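Local coordinates for ketosynthase (Streptomyces sp. MSC090213JE08, PDB 6KXD), which probably serves as the chain length factor of a ketosynthase/chain length factor pair that builds the polyketide chain in ishigamide biosynthesis, at residues A13-G18 with L249-S254; A210-F215 with P227-G232. All coordinates share one frame; numbering follows the deposited sequence.

Overall arrangement
From the N terminus the chain enters contact 1 at once: the irregular segment 13-18, just ahead of strand 20-29, touches the start of strand 250-259. This closes a loop of 230 residues. Contact 2 is nested inside that loop and closes a much shorter one, in which 11 residues separate segment 210-215, on helix 210-219, from 227-232, where strand 229-240 begins. Strands 229-240 and 250-259 follow each other and both pair with strand 20-29. The two contacts lie on opposite sides of the chain's centre, about 36 Å apart between centres. Contact 1 ties the N-terminal loop to a strand, while contact 2 joins helix 210-219, which also packs on the partner subunit, to the beginning of strand 229-240.

Contact 1 (A13-G18 with L249-S254); sequences ATLPPG and LAAVLS
Leu15 reaches from the N-terminal loop onto the methyl of Ala251, the residue nearest to it across the contact, with CA atoms 8.0 Å apart. Its CB already heads toward the strand but touches nothing there. With CG anti to the carbonyl carbon (chi1 -82°), the branch is carried forward until CG lies 4.3 Å from Ala251 CB. The real touching is left to the two methyls. CD1, extended away from CA by chi2 of 180°, meets Ala251 CB at 3.7 Å, and CD2 comes to the same CB at 3.6 Å. The alanine methyl therefore sits against the fork of the leucine, shared almost evenly by its prongs.

CD2 has a second neighbour, Leu253 CD2, at 4.0 Å. Leu253 does not aim its CB at the loop, yet the end of its side chain swings closer, and the two leucines cross at about a right angle with one methyl of each in touch. Ala251 points its methyl to the loop and Leu253, two residues on, brings only the end of its chain there, whereas Ala250 and Val252 face away. No hydrogen bond crosses the contact, which is purely apolar and buries only about 100 Å² in all, with Ala251 buried beneath it and both leucines still partly exposed.

Around the pair, Leu15 also lies on Val21 of strand 20-29 and on Ala241 and Ile374, while a hydrogen bond from Gly18 N to Glu242 OE2 fastens the loop just before that strand. Strand 250-259 runs between strands 20-29 and 365-373, with a classic beta bulge at Leu249 and Ala250 opposite Ile22, and Leu253 also packs on Arg372 and on Ala280 at the end of helix 265-280.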
ATOM      1  N   ALA B  13      13.130 -15.554 -27.214  1.00114.24           N
ATOM      2  CA  ALA B  13      13.175 -14.710 -28.409  1.00110.21           C
ATOM      3  C   ALA B  13      11.753 -14.299 -28.836  1.00107.65           C
ATOM      4  O   ALA B  13      11.599 -13.348 -29.597  1.00107.17           O
ATOM      5  CB  ALA B  13      13.901 -15.441 -29.519  1.00109.21           C
ATOM      6  N   THR B  14      10.725 -14.993 -28.317  1.00104.79           N
ATOM      7  CA  THR B  14       9.322 -14.876 -28.770  1.00102.39           C
ATOM      8  C   THR B  14       8.579 -13.732 -28.063  1.00 99.06           C
ATOM      9  O   THR B  14       7.424 -13.478 -28.395  1.00100.38           O
ATOM     10  CB  THR B  14       8.537 -16.172 -28.507  1.00 96.90           C
ATOM     11  OG1 THR B  14       9.453 -17.262 -28.388  1.00103.81           O
ATOM     12  CG2 THR B  14       7.524 -16.485 -29.587  1.00 93.55           C
ATOM     13  N   LEU B  15       9.240 -13.051 -27.110  1.00 94.61           N
ATOM     14  CA  LEU B  15       8.573 -12.197 -26.088  1.00 82.19           C
ATOM     15  C   LEU B  15       8.384 -10.764 -26.571  1.00 80.10           C
ATOM     16  O   LEU B  15       9.341 -10.147 -27.028  1.00 81.14           O
ATOM     17  CB  LEU B  15       9.433 -12.157 -24.818  1.00 76.73           C
ATOM     18  CG  LEU B  15       9.274 -13.332 -23.861  1.00 69.79           C
ATOM     19  CD1 LEU B  15      10.195 -13.154 -22.662  1.00 68.24           C
ATOM     20  CD2 LEU B  15       7.820 -13.480 -23.427  1.00 62.81           C
ATOM     21  N   PRO B  16       7.201 -10.138 -26.356  1.00 83.69           N
ATOM     22  CA  PRO B  16       7.031  -8.717 -26.661  1.00 85.66           C
ATOM     23  C   PRO B  16       8.128  -7.870 -26.016  1.00 93.59           C
ATOM     24  O   PRO B  16       8.799  -8.303 -25.076  1.00 95.90           O
ATOM     25  CB  PRO B  16       5.645  -8.349 -26.107  1.00 80.04           C
ATOM     26  CG  PRO B  16       4.911  -9.676 -26.009  1.00 85.07           C
ATOM     27  CD  PRO B  16       5.975 -10.741 -25.806  1.00 81.32           C
ATOM     28  N   PRO B  17       8.344  -6.624 -26.496  1.00104.74           N
ATOM     29  CA  PRO B  17       9.453  -5.811 -26.009  1.00100.53           C
ATOM     30  C   PRO B  17       9.004  -5.275 -24.642  1.00 94.24           C
ATOM     31  O   PRO B  17       7.813  -4.966 -24.460  1.00 82.75           O
ATOM     32  CB  PRO B  17       9.608  -4.755 -27.113  1.00102.14           C
ATOM     33  CG  PRO B  17       8.186  -4.558 -27.640  1.00100.15           C
ATOM     34  CD  PRO B  17       7.481  -5.888 -27.440  1.00102.54           C
ATOM     35  N   GLY B  18       9.929  -5.258 -23.678  1.00 88.96           N
ATOM     36  CA  GLY B  18       9.641  -4.799 -22.309  1.00 81.67           C
ATOM     37  C   GLY B  18       8.745  -5.746 -21.511  1.00 74.19           C
ATOM     38  O   GLY B  18       8.109  -5.308 -20.560  1.00 79.13           O
ATOM     39  N   LEU B 249      13.553 -17.113 -15.772  1.00 44.78           N
ATOM     40  CA  LEU B 249      12.899 -18.325 -15.348  1.00 44.52           C
ATOM     41  C   LEU B 249      11.475 -18.335 -15.894  1.00 47.20           C
ATOM     42  O   LEU B 249      10.930 -19.410 -16.123  1.00 43.82           O
ATOM     43  CB  LEU B 249      12.881 -18.429 -13.817  1.00 43.11           C
ATOM     44  CG  LEU B 249      14.210 -18.170 -13.116  1.00 47.56           C
ATOM     45  CD1 LEU B 249      14.062 -18.297 -11.604  1.00 46.07           C
ATOM     46  CD2 LEU B 249      15.271 -19.136 -13.629  1.00 49.41           C
ATOM     47  N   ALA B 250      10.864 -17.147 -16.041  1.00 42.20           N
ATOM     48  CA  ALA B 250       9.514 -17.055 -16.470  1.00 44.34           C
ATOM     49  C   ALA B 250       9.241 -15.635 -16.923  1.00 40.07           C
ATOM     50  O   ALA B 250       9.809 -14.679 -16.403  1.00 42.15           O
ATOM     51  CB  ALA B 250       8.564 -17.461 -15.367  1.00 40.98           C
ATOM     52  N   ALA B 251       8.360 -15.511 -17.904  1.00 40.07           N
ATOM     53  CA  ALA B 251       7.924 -14.222 -18.399  1.00 41.23           C
ATOM     54  C   ALA B 251       6.529 -13.989 -17.848  1.00 43.47           C
ATOM     55  O   ALA B 251       5.739 -14.902 -17.842  1.00 43.08           O
ATOM     56  CB  ALA B 251       7.898 -14.165 -19.889  1.00 45.78           C
ATOM     57  N   VAL B 252       6.308 -12.775 -17.328  1.00 42.22           N
ATOM     58  CA  VAL B 252       5.003 -12.371 -16.873  1.00 40.27           C
ATOM     59  C   VAL B 252       4.236 -11.799 -18.068  1.00 38.59           C
ATOM     60  O   VAL B 252       4.491 -10.691 -18.509  1.00 41.72           O
ATOM     61  CB  VAL B 252       5.082 -11.348 -15.724  1.00 43.09           C
ATOM     62  CG1 VAL B 252       3.688 -10.959 -15.289  1.00 47.88           C
ATOM     63  CG2 VAL B 252       5.899 -11.852 -14.544  1.00 46.11           C
ATOM     64  N   LEU B 253       3.313 -12.604 -18.611  1.00 40.45           N
ATOM     65  CA  LEU B 253       2.570 -12.260 -19.793  1.00 41.26           C
ATOM     66  C   LEU B 253       1.385 -11.352 -19.463  1.00 47.06           C
ATOM     67  O   LEU B 253       0.988 -10.523 -20.251  1.00 42.71           O
ATOM     68  CB  LEU B 253       2.092 -13.562 -20.442  1.00 40.26           C
ATOM     69  CG  LEU B 253       3.189 -14.505 -20.909  1.00 43.36           C
ATOM     70  CD1 LEU B 253       2.588 -15.514 -21.864  1.00 43.46           C
ATOM     71  CD2 LEU B 253       4.325 -13.763 -21.585  1.00 45.82           C
ATOM     72  N   SER B 254       0.720 -11.594 -18.342  1.00 39.42           N
ATOM     73  CA  SER B 254      -0.376 -10.759 -17.964  1.00 40.94           C
ATOM     74  C   SER B 254      -0.666 -10.953 -16.470  1.00 40.06           C
ATOM     75  O   SER B 254      -0.379 -11.985 -15.880  1.00 39.49           O
ATOM     76  CB  SER B 254      -1.606 -11.076 -18.743  1.00 40.51           C
ATOM     77  OG  SER B 254      -2.007 -12.378 -18.415  1.00 44.25           O
TER

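Contact 2 (A210-F215 with P227-G232); sequences AAHAWF and PLLGEG
Ala213 and Leu229 bring the two backbones closest, their CA atoms 7.1 Å apart. Segment 210-215 is the first part of helix 210-219, already closed by bonds such as that from Trp214 N to Ala210 O, whereas 227-232 is a more extended run that enters strand 229-240 and is only weakly bonded as a strand around Leu229 and Gly230. No hydrogen bond links helix and strand. One leucine spans the distance between them.

Leu229 points at the helix, with CG anti to its carbonyl carbon (chi1 -69°), and lays its two methyls against Ala213 and His212, CD1 reaching both. CD1 pushes in against the backbone, 3.4 Å from Ala213 CA, a tight fit, and lies 3.8 Å from Ala213 CB. It thus meets the helix backbone as well as the alanine methyl, because so small a side chain lets it come right down to CA. CD2 turns to the imidazole of His212 and stands 4.2 Å from CE1, while CD1 is the same distance from ND1. The approach to the ring is oblique, and the contact is loose van der Waals packing. His212 places its ring there by turning CG anti to its backbone N (chi1 -176°), which carries the imidazole out beside the leucine.

All three residues are buried. His212 also touches Leu125 of helix 125-137, while Trp214, which points away from the strand, and Phe215 pack on Pro132 and Ile143 of a neighbouring subunit. Glu231 accepts a hydrogen bond from Phe208 N at OE1 and forms a salt bridge from OE2 to Arg86 NH2. The helix follows strand 199-206, and strand 229-240 returns antiparallel to it; the contact packs the helix against the incoming end of that strand, within the thiolase-type fold of the beta-ketoacyl synthases, next to the dimer interface.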
ATOM      1  N   ALA B 210      -0.278 -14.894  17.076  1.00 44.85           N
ATOM      2  CA  ALA B 210      -1.520 -15.194  17.817  1.00 46.58           C
ATOM      3  C   ALA B 210      -2.600 -14.164  17.444  1.00 40.53           C
ATOM      4  O   ALA B 210      -3.789 -14.503  17.274  1.00 45.19           O
ATOM      5  CB  ALA B 210      -1.249 -15.215  19.316  1.00 44.72           C
ATOM      6  N   ALA B 211      -2.214 -12.912  17.207  1.00 40.54           N
ATOM      7  CA  ALA B 211      -3.209 -11.917  16.870  1.00 41.96           C
ATOM      8  C   ALA B 211      -3.909 -12.259  15.548  1.00 46.26           C
ATOM      9  O   ALA B 211      -5.181 -12.347  15.446  1.00 45.22           O
ATOM     10  CB  ALA B 211      -2.597 -10.547  16.867  1.00 43.58           C
ATOM     11  N   HIS B 212      -3.088 -12.454  14.522  1.00 41.88           N
ATOM     12  CA  HIS B 212      -3.545 -12.903  13.205  1.00 41.20           C
ATOM     13  C   HIS B 212      -4.445 -14.133  13.324  1.00 41.93           C
ATOM     14  O   HIS B 212      -5.533 -14.154  12.749  1.00 40.60           O
ATOM     15  CB  HIS B 212      -2.343 -13.188  12.315  1.00 44.38           C
ATOM     16  CG  HIS B 212      -2.731 -13.547  10.929  1.00 47.23           C
ATOM     17  ND1 HIS B 212      -2.368 -14.734  10.363  1.00 52.76           N
ATOM     18  CD2 HIS B 212      -3.509 -12.905  10.044  1.00 50.32           C
ATOM     19  CE1 HIS B 212      -2.877 -14.790   9.151  1.00 48.36           C
ATOM     20  NE2 HIS B 212      -3.587 -13.689   8.937  1.00 49.60           N
ATOM     21  N   ALA B 213      -3.970 -15.160  14.035  1.00 41.68           N
ATOM     22  CA  ALA B 213      -4.712 -16.396  14.152  1.00 43.24           C
ATOM     23  C   ALA B 213      -6.084 -16.117  14.781  1.00 42.55           C
ATOM     24  O   ALA B 213      -7.091 -16.572  14.272  1.00 44.86           O
ATOM     25  CB  ALA B 213      -3.955 -17.428  14.941  1.00 43.67           C
ATOM     26  N   TRP B 214      -6.109 -15.356  15.873  1.00 46.09           N
ATOM     27  CA  TRP B 214      -7.396 -15.032  16.547  1.00 45.51           C
ATOM     28  C   TRP B 214      -8.275 -14.156  15.655  1.00 44.21           C
ATOM     29  O   TRP B 214      -9.484 -14.372  15.569  1.00 47.42           O
ATOM     30  CB  TRP B 214      -7.102 -14.390  17.911  1.00 48.65           C
ATOM     31  CG  TRP B 214      -6.766 -15.425  18.926  1.00 47.94           C
ATOM     32  CD1 TRP B 214      -5.556 -15.691  19.489  1.00 50.22           C
ATOM     33  CD2 TRP B 214      -7.685 -16.390  19.471  1.00 49.18           C
ATOM     34  NE1 TRP B 214      -5.664 -16.749  20.347  1.00 56.52           N
ATOM     35  CE2 TRP B 214      -6.952 -17.195  20.362  1.00 50.82           C
ATOM     36  CE3 TRP B 214      -9.051 -16.648  19.274  1.00 56.92           C
ATOM     37  CZ2 TRP B 214      -7.544 -18.241  21.073  1.00 50.97           C
ATOM     38  CZ3 TRP B 214      -9.636 -17.677  19.984  1.00 51.86           C
ATOM     39  CH2 TRP B 214      -8.884 -18.472  20.847  1.00 49.57           C
ATOM     40  N   PHE B 215      -7.685 -13.191  14.943  1.00 44.68           N
ATOM     41  CA  PHE B 215      -8.510 -12.329  14.126  1.00 45.09           C
ATOM     42  C   PHE B 215      -9.123 -13.116  12.975  1.00 45.95           C
ATOM     43  O   PHE B 215     -10.284 -12.883  12.615  1.00 47.24           O
ATOM     44  CB  PHE B 215      -7.733 -11.137  13.586  1.00 44.27           C
ATOM     45  CG  PHE B 215      -7.469 -10.053  14.595  1.00 47.93           C
ATOM     46  CD1 PHE B 215      -8.123 -10.024  15.814  1.00 54.70           C
ATOM     47  CD2 PHE B 215      -6.555  -9.049  14.318  1.00 54.41           C
ATOM     48  CE1 PHE B 215      -7.870  -9.016  16.733  1.00 52.29           C
ATOM     49  CE2 PHE B 215      -6.312  -8.042  15.241  1.00 53.12           C
ATOM     50  CZ  PHE B 215      -6.992  -8.016  16.434  1.00 49.53           C
ATOM     51  N   PRO B 227      -9.064 -21.892  10.693  1.00 61.19           N
ATOM     52  CA  PRO B 227      -8.261 -22.263   9.529  1.00 60.41           C
ATOM     53  C   PRO B 227      -6.837 -22.715   9.906  1.00 49.72           C
ATOM     54  O   PRO B 227      -6.254 -22.280  10.912  1.00 49.39           O
ATOM     55  CB  PRO B 227      -8.275 -20.983   8.680  1.00 61.98           C
ATOM     56  CG  PRO B 227      -8.484 -19.876   9.682  1.00 61.43           C
ATOM     57  CD  PRO B 227      -9.414 -20.462  10.723  1.00 58.51           C
ATOM     58  N   LEU B 228      -6.292 -23.608   9.091  1.00 47.36           N
ATOM     59  CA  LEU B 228      -4.881 -23.896   9.125  1.00 48.06           C
ATOM     60  C   LEU B 228      -4.136 -22.681   8.545  1.00 46.23           C
ATOM     61  O   LEU B 228      -4.310 -22.359   7.369  1.00 42.11           O
ATOM     62  CB  LEU B 228      -4.583 -25.138   8.291  1.00 47.55           C
ATOM     63  CG  LEU B 228      -3.137 -25.597   8.382  1.00 46.83           C
ATOM     64  CD1 LEU B 228      -2.699 -25.702   9.840  1.00 47.24           C
ATOM     65  CD2 LEU B 228      -2.901 -26.902   7.633  1.00 51.34           C
ATOM     66  N   LEU B 229      -3.323 -22.025   9.369  1.00 42.01           N
ATOM     67  CA  LEU B 229      -2.658 -20.785   8.936  1.00 45.60           C
ATOM     68  C   LEU B 229      -1.174 -21.077   8.735  1.00 46.30           C
ATOM     69  O   LEU B 229      -0.555 -21.771   9.524  1.00 46.16           O
ATOM     70  CB  LEU B 229      -2.854 -19.700   9.994  1.00 50.02           C
ATOM     71  CG  LEU B 229      -4.289 -19.195  10.131  1.00 48.55           C
ATOM     72  CD1 LEU B 229      -4.426 -18.253  11.311  1.00 46.41           C
ATOM     73  CD2 LEU B 229      -4.735 -18.511   8.837  1.00 49.55           C
ATOM     74  N   GLY B 230      -0.633 -20.450   7.699  1.00 38.64           N
ATOM     75  CA  GLY B 230       0.778 -20.526   7.390  1.00 40.13           C
ATOM     76  C   GLY B 230       1.363 -19.135   7.350  1.00 43.41           C
ATOM     77  O   GLY B 230       0.708 -18.113   7.646  1.00 45.98           O
ATOM     78  N   GLU B 231       2.639 -19.086   7.015  1.00 38.70           N
ATOM     79  CA  GLU B 231       3.295 -17.830   7.011  1.00 38.33           C
ATOM     80  C   GLU B 231       4.483 -17.914   6.064  1.00 35.29           C
ATOM     81  O   GLU B 231       4.977 -19.001   5.723  1.00 37.14           O
ATOM     82  CB  GLU B 231       3.766 -17.470   8.420  1.00 40.00           C
ATOM     83  CG  GLU B 231       4.768 -18.461   8.956  1.00 42.47           C
ATOM     84  CD  GLU B 231       5.563 -18.024  10.186  1.00 42.44           C
ATOM     85  OE1 GLU B 231       5.420 -16.871  10.592  1.00 40.36           O
ATOM     86  OE2 GLU B 231       6.317 -18.854  10.733  1.00 42.76           O
ATOM     87  N   GLY B 232       5.046 -16.749   5.809  1.00 34.99           N
ATOM     88  CA  GLY B 232       6.304 -16.665   5.261  1.00 35.91           C
ATOM     89  C   GLY B 232       6.395 -15.527   4.274  1.00 37.19           C
ATOM     90  O   GLY B 232       5.606 -14.583   4.287  1.00 36.87           O
TER